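PDB 5NY5: 3,4-dihydroxybenzoate decarboxylase from Enterobacter cloacae, which probably catalyses the reversible, prenylated-flavin-dependent decarboxylation of 3,4-dihydroxybenzoate to catechol, as a metal-binding member of the UbiD family. Local coordinates for residues 327-330 and 331-335; 12-15 and 16-20. All blocks are in the same frame, centred on the assembly; numbering follows the deposited sequence.

Contact 1 of 2, residues 327-330 and 331-335; sequences HTTL and AGLPT
His327 brings its imidazole up to the methyl of Ala331, one turn further along the proline-kinked helix 324-346 of this UbiD-family decarboxylase. The contact is off-centre: His327 CE1 lies 3.4 Å from Ala331 CB, and the methyl meets the ring obliquely, neither over its face nor at its edge. With CG anti to the backbone N (chi1 -176°), the ring swings beside the carbonyl carbon and along the helix toward Ala331. Its ND1 is hydrogen-bonded to Gly361 O, and the ring stacks on Phe290, so its tilt is fixed from outside this turn.

Thr329 and Leu333 run side by side and point the same way, Thr329 CG2 and Leu333 CD1 being 4.1 Å apart. Leu333 continues onto Ile218 and helix 93-101, whereas Thr329 OG1 bonds to His76 O. In the backbone, Ala331 N donates to His327 O at 2.8 Å, with a C=O...N angle of 165°. Gly332 N reaches Thr328 O from 39° above the carbonyl plane, and the bond from Leu333 N to Thr329 O is weak at 3.3 Å.

Pro334 interrupts the ladder, having no N-H to give to Leu330 O. The ring packs on Phe222, which binds prenylated FMN when the cofactor is present; Pro334 CD lies 3.1 Å from Leu330 O.

Contact 2 of 2, residues 12-15 and 16-20; sequences IALL and QRHPG
Ile12 meets Gln16 at the C-terminal end of helix 8-16, where regular helical bonding gives way to a tighter turn and then to the loop before strand 22-25. Ile12 O accepts Gln16 N at 3.0 Å, the donor tilted only 19° from the carbonyl plane, an ordinary i to i+4 bond. The Gln16 side chain, extended beyond CG, runs alongside the same turn: Gln16 CG is 3.4 Å from Ile12 O, and Gln16 OE1 lies 3.5 Å from Ala13 CA.

At Ala13 the contact passes to the backbone. Ala13 O lies 3.6 Å from Arg17 CG, with the guanidinium set obliquely to it.

Leu14 meets two side chains, Arg17 and His18. Placed anti to the backbone N (chi1 175°), its CG sends CD1 toward Arg17, and the Leu14 and Arg17 side chains cross at about a right angle. Leu14 CD1 touches Arg17 NH2 at 3.4 Å, while Leu14 CA sits over one guanidinium face, offset toward the rim. Leu14 O receives a weak bond from Arg17 N and also lies in the plane of the His18 ring, at its edge, 3.3 Å from His18 CD2.

Leu15 closes the turn. Leu15 O accepts His18 N at 2.9 Å from 61° above the carbonyl plane, an i to i+3 step, while the Leu15 side chain turns inward to Tyr22, Met75 and Leu85.

Chemically, the i+3 donors give Leu14 O, weakly, and Leu15 O a backbone partner as the chain leaves the helix. The guanidinium of Arg17, which probably keeps its charge, touches Leu14 through carbon, at CA and CD1.

Both contacts are local, each within one continuous run of chain, but they belong to different helices: contact 2 ends helix 8-16 in the N-terminal UbiD family region, contact 1 lies inside helix 324-346 in the C-terminal one. Their centres are about 22 Å apart and their nearest atoms about 12 Å, so they do not touch. Contact 1 is buried, its centre about 5 Å from that of the chain and beside flavin-binding residues; contact 2 is partly buried, its centre about 21 Å from the chain's, away from the flavin and manganese sites. Helix 79-84 touches both, through Thr329 and Leu333 in one and Leu15 and His18 in the other. Pro334 removes one bond from a helix that continues, whereas at 16-20 the helix gives way to loop.

Contact 1 of 2, residues 327-330 and 331-335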
loop_
_atom_site.group_PDB
_atom_site.type_symbol
_atom_site.label_atom_id
_atom_site.label_comp_id
_atom_site.label_asym_id
_atom_site.label_seq_id
_atom_site.Cartn_x
_atom_site.Cartn_y
_atom_site.Cartn_z
ATOM N N HIS A 327 -6.002 -31.593 20.709
ATOM C CA HIS A 327 -6.758 -30.346 20.718
ATOM C C HIS A 327 -7.295 -30.021 19.331
ATOM O O HIS A 327 -8.433 -29.556 19.194
ATOM C CB HIS A 327 -5.887 -29.203 21.233
ATOM C CG HIS A 327 -6.615 -27.902 21.363
ATOM N ND1 HIS A 327 -6.949 -27.123 20.277
ATOM C CD2 HIS A 327 -7.076 -27.244 22.453
ATOM C CE1 HIS A 327 -7.584 -26.042 20.691
ATOM N NE2 HIS A 327 -7.674 -26.091 22.007
ATOM N N THR A 328 -6.489 -30.253 18.292
ATOM C CA THR A 328 -6.920 -29.964 16.929
ATOM C C THR A 328 -8.198 -30.713 16.577
ATOM O O THR A 328 -9.084 -30.167 15.912
ATOM C CB THR A 328 -5.808 -30.319 15.941
ATOM O OG1 THR A 328 -4.669 -29.483 16.172
ATOM C CG2 THR A 328 -6.287 -30.135 14.513
ATOM N N THR A 329 -8.313 -31.969 17.014
ATOM C CA THR A 329 -9.531 -32.730 16.760
ATOM C C THR A 329 -10.715 -32.128 17.501
ATOM O O THR A 329 -11.753 -31.829 16.900
ATOM C CB THR A 329 -9.339 -34.188 17.171
ATOM O OG1 THR A 329 -8.368 -34.804 16.320
ATOM C CG2 THR A 329 -10.651 -34.947 17.066
ATOM N N LEU A 330 -10.573 -31.937 18.813
ATOM C CA LEU A 330 -11.702 -31.500 19.627
ATOM C C LEU A 330 -12.151 -30.090 19.262
ATOM O O LEU A 330 -13.344 -29.781 19.319
ATOM C CB LEU A 330 -11.340 -31.588 21.109
ATOM C CG LEU A 330 -11.025 -33.000 21.611
ATOM C CD1 LEU A 330 -10.652 -32.992 23.084
ATOM C CD2 LEU A 330 -12.200 -33.931 21.358
ATOM N N ALA A 331 -11.215 -29.222 18.881
ATOM C CA ALA A 331 -11.563 -27.847 18.545
ATOM C C ALA A 331 -11.838 -27.646 17.062
ATOM O O ALA A 331 -12.694 -26.828 16.707
ATOM C CB ALA A 331 -10.451 -26.894 18.989
ATOM N N GLY A 332 -11.143 -28.380 16.191
ATOM C CA GLY A 332 -11.266 -28.141 14.764
ATOM C C GLY A 332 -12.545 -28.661 14.148
ATOM O O GLY A 332 -13.084 -28.044 13.225
ATOM N N LEU A 333 -13.040 -29.801 14.626
ATOM C CA LEU A 333 -14.298 -30.327 14.101
ATOM C C LEU A 333 -15.462 -29.370 14.314
ATOM O O LEU A 333 -16.243 -29.168 13.367
ATOM C CB LEU A 333 -14.575 -31.706 14.706
ATOM C CG LEU A 333 -13.678 -32.834 14.198
ATOM C CD1 LEU A 333 -13.991 -34.136 14.909
ATOM C CD2 LEU A 333 -13.840 -32.993 12.698
ATOM N N PRO A 334 -15.647 -28.753 15.488
ATOM C CA PRO A 334 -16.672 -27.701 15.581
ATOM C C PRO A 334 -16.399 -26.528 14.658
ATOM O O PRO A 334 -17.336 -25.981 14.064
ATOM C CB PRO A 334 -16.615 -27.285 17.057
ATOM C CG PRO A 334 -16.034 -28.444 17.758
ATOM C CD PRO A 334 -15.052 -29.042 16.804
ATOM N N THR A 335 -15.133 -26.130 14.525
ATOM C CA THR A 335 -14.791 -25.008 13.656
ATOM C C THR A 335 -15.211 -25.281 12.219
ATOM O O THR A 335 -15.896 -24.465 11.595
ATOM C CB THR A 335 -13.290 -24.730 13.731
ATOM O OG1 THR A 335 -12.907 -24.535 15.097
ATOM C CG2 THR A 335 -12.941 -23.488 12.931
#

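Contact 2 of 2, residues 12-15 and 16-20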
loop_
_atom_site.group_PDB
_atom_site.type_symbol
_atom_site.label_atom_id
_atom_site.label_comp_id
_atom_site.label_asym_id
_atom_site.label_seq_id
_atom_site.Cartn_x
_atom_site.Cartn_y
_atom_site.Cartn_z
ATOM N N ILE A 12 -11.432 -48.577 23.051
ATOM C CA ILE A 12 -10.094 -49.151 22.953
ATOM C C ILE A 12 -10.148 -50.506 22.261
ATOM O O ILE A 12 -9.253 -50.862 21.484
ATOM C CB ILE A 12 -9.459 -49.252 24.352
ATOM C CG1 ILE A 12 -9.261 -47.856 24.946
ATOM C CG2 ILE A 12 -8.144 -50.012 24.299
ATOM C CD1 ILE A 12 -8.690 -47.861 26.346
ATOM N N ALA A 13 -11.209 -51.276 22.519
ATOM C CA ALA A 13 -11.352 -52.581 21.886
ATOM C C ALA A 13 -11.469 -52.452 20.374
ATOM O O ALA A 13 -10.949 -53.290 19.629
ATOM C CB ALA A 13 -12.566 -53.309 22.460
ATOM N N LEU A 14 -12.151 -51.406 19.901
ATOM C CA LEU A 14 -12.247 -51.187 18.461
ATOM C C LEU A 14 -10.894 -50.816 17.870
ATOM O O LEU A 14 -10.549 -51.260 16.769
ATOM C CB LEU A 14 -13.280 -50.103 18.158
ATOM C CG LEU A 14 -13.397 -49.690 16.688
ATOM C CD1 LEU A 14 -13.720 -50.889 15.816
ATOM C CD2 LEU A 14 -14.443 -48.609 16.512
ATOM N N LEU A 15 -10.112 -50.009 18.587
ATOM C CA LEU A 15 -8.793 -49.636 18.088
ATOM C C LEU A 15 -7.872 -50.842 17.985
ATOM O O LEU A 15 -7.042 -50.915 17.073
ATOM C CB LEU A 15 -8.170 -48.570 18.986
ATOM C CG LEU A 15 -8.920 -47.244 19.105
ATOM C CD1 LEU A 15 -8.085 -46.238 19.875
ATOM C CD2 LEU A 15 -9.283 -46.705 17.733
ATOM N N GLN A 16 -8.005 -51.800 18.903
ATOM C CA GLN A 16 -7.146 -52.974 18.862
ATOM C C GLN A 16 -7.403 -53.815 17.620
ATOM O O GLN A 16 -6.502 -54.525 17.158
ATOM C CB GLN A 16 -7.335 -53.798 20.134
ATOM C CG GLN A 16 -6.725 -53.143 21.365
ATOM C CD GLN A 16 -7.188 -53.773 22.661
ATOM O OE1 GLN A 16 -8.339 -54.191 22.783
ATOM N NE2 GLN A 16 -6.294 -53.841 23.640
ATOM N N ARG A 17 -8.606 -53.741 17.055
ATOM C CA ARG A 17 -8.895 -54.431 15.805
ATOM C C ARG A 17 -8.321 -53.711 14.591
ATOM O O ARG A 17 -8.434 -54.227 13.475
ATOM C CB ARG A 17 -10.406 -54.615 15.637
ATOM C CG ARG A 17 -11.055 -55.423 16.757
ATOM C CD ARG A 17 -12.389 -56.038 16.334
ATOM N NE ARG A 17 -13.460 -55.052 16.201
ATOM C CZ ARG A 17 -14.217 -54.631 17.209
ATOM N NH1 ARG A 17 -14.018 -55.101 18.433
ATOM N NH2 ARG A 17 -15.172 -53.735 16.997
ATOM N N HIS A 18 -7.712 -52.543 14.780
ATOM C CA HIS A 18 -7.061 -51.798 13.705
ATOM C C HIS A 18 -5.646 -51.478 14.163
ATOM O O HIS A 18 -5.413 -50.461 14.827
ATOM C CB HIS A 18 -7.834 -50.529 13.359
ATOM C CG HIS A 18 -9.212 -50.784 12.836
ATOM N ND1 HIS A 18 -9.502 -50.819 11.491
ATOM C CD2 HIS A 18 -10.380 -51.015 13.479
ATOM C CE1 HIS A 18 -10.790 -51.063 11.326
ATOM N NE2 HIS A 18 -11.346 -51.186 12.518
ATOM N N PRO A 19 -4.675 -52.327 13.830
ATOM C CA PRO A 19 -3.311 -52.118 14.332
ATOM C C PRO A 19 -2.741 -50.775 13.894
ATOM O O PRO A 19 -2.928 -50.337 12.758
ATOM C CB PRO A 19 -2.529 -53.290 13.729
ATOM C CG PRO A 19 -3.362 -53.765 12.579
ATOM C CD PRO A 19 -4.779 -53.526 12.985
ATOM N N GLY A 20 -2.044 -50.122 14.822
ATOM C CA GLY A 20 -1.446 -48.823 14.593
ATOM C C GLY A 20 -2.089 -47.696 15.367
ATOM O O GLY A 20 -1.512 -46.604 15.429
#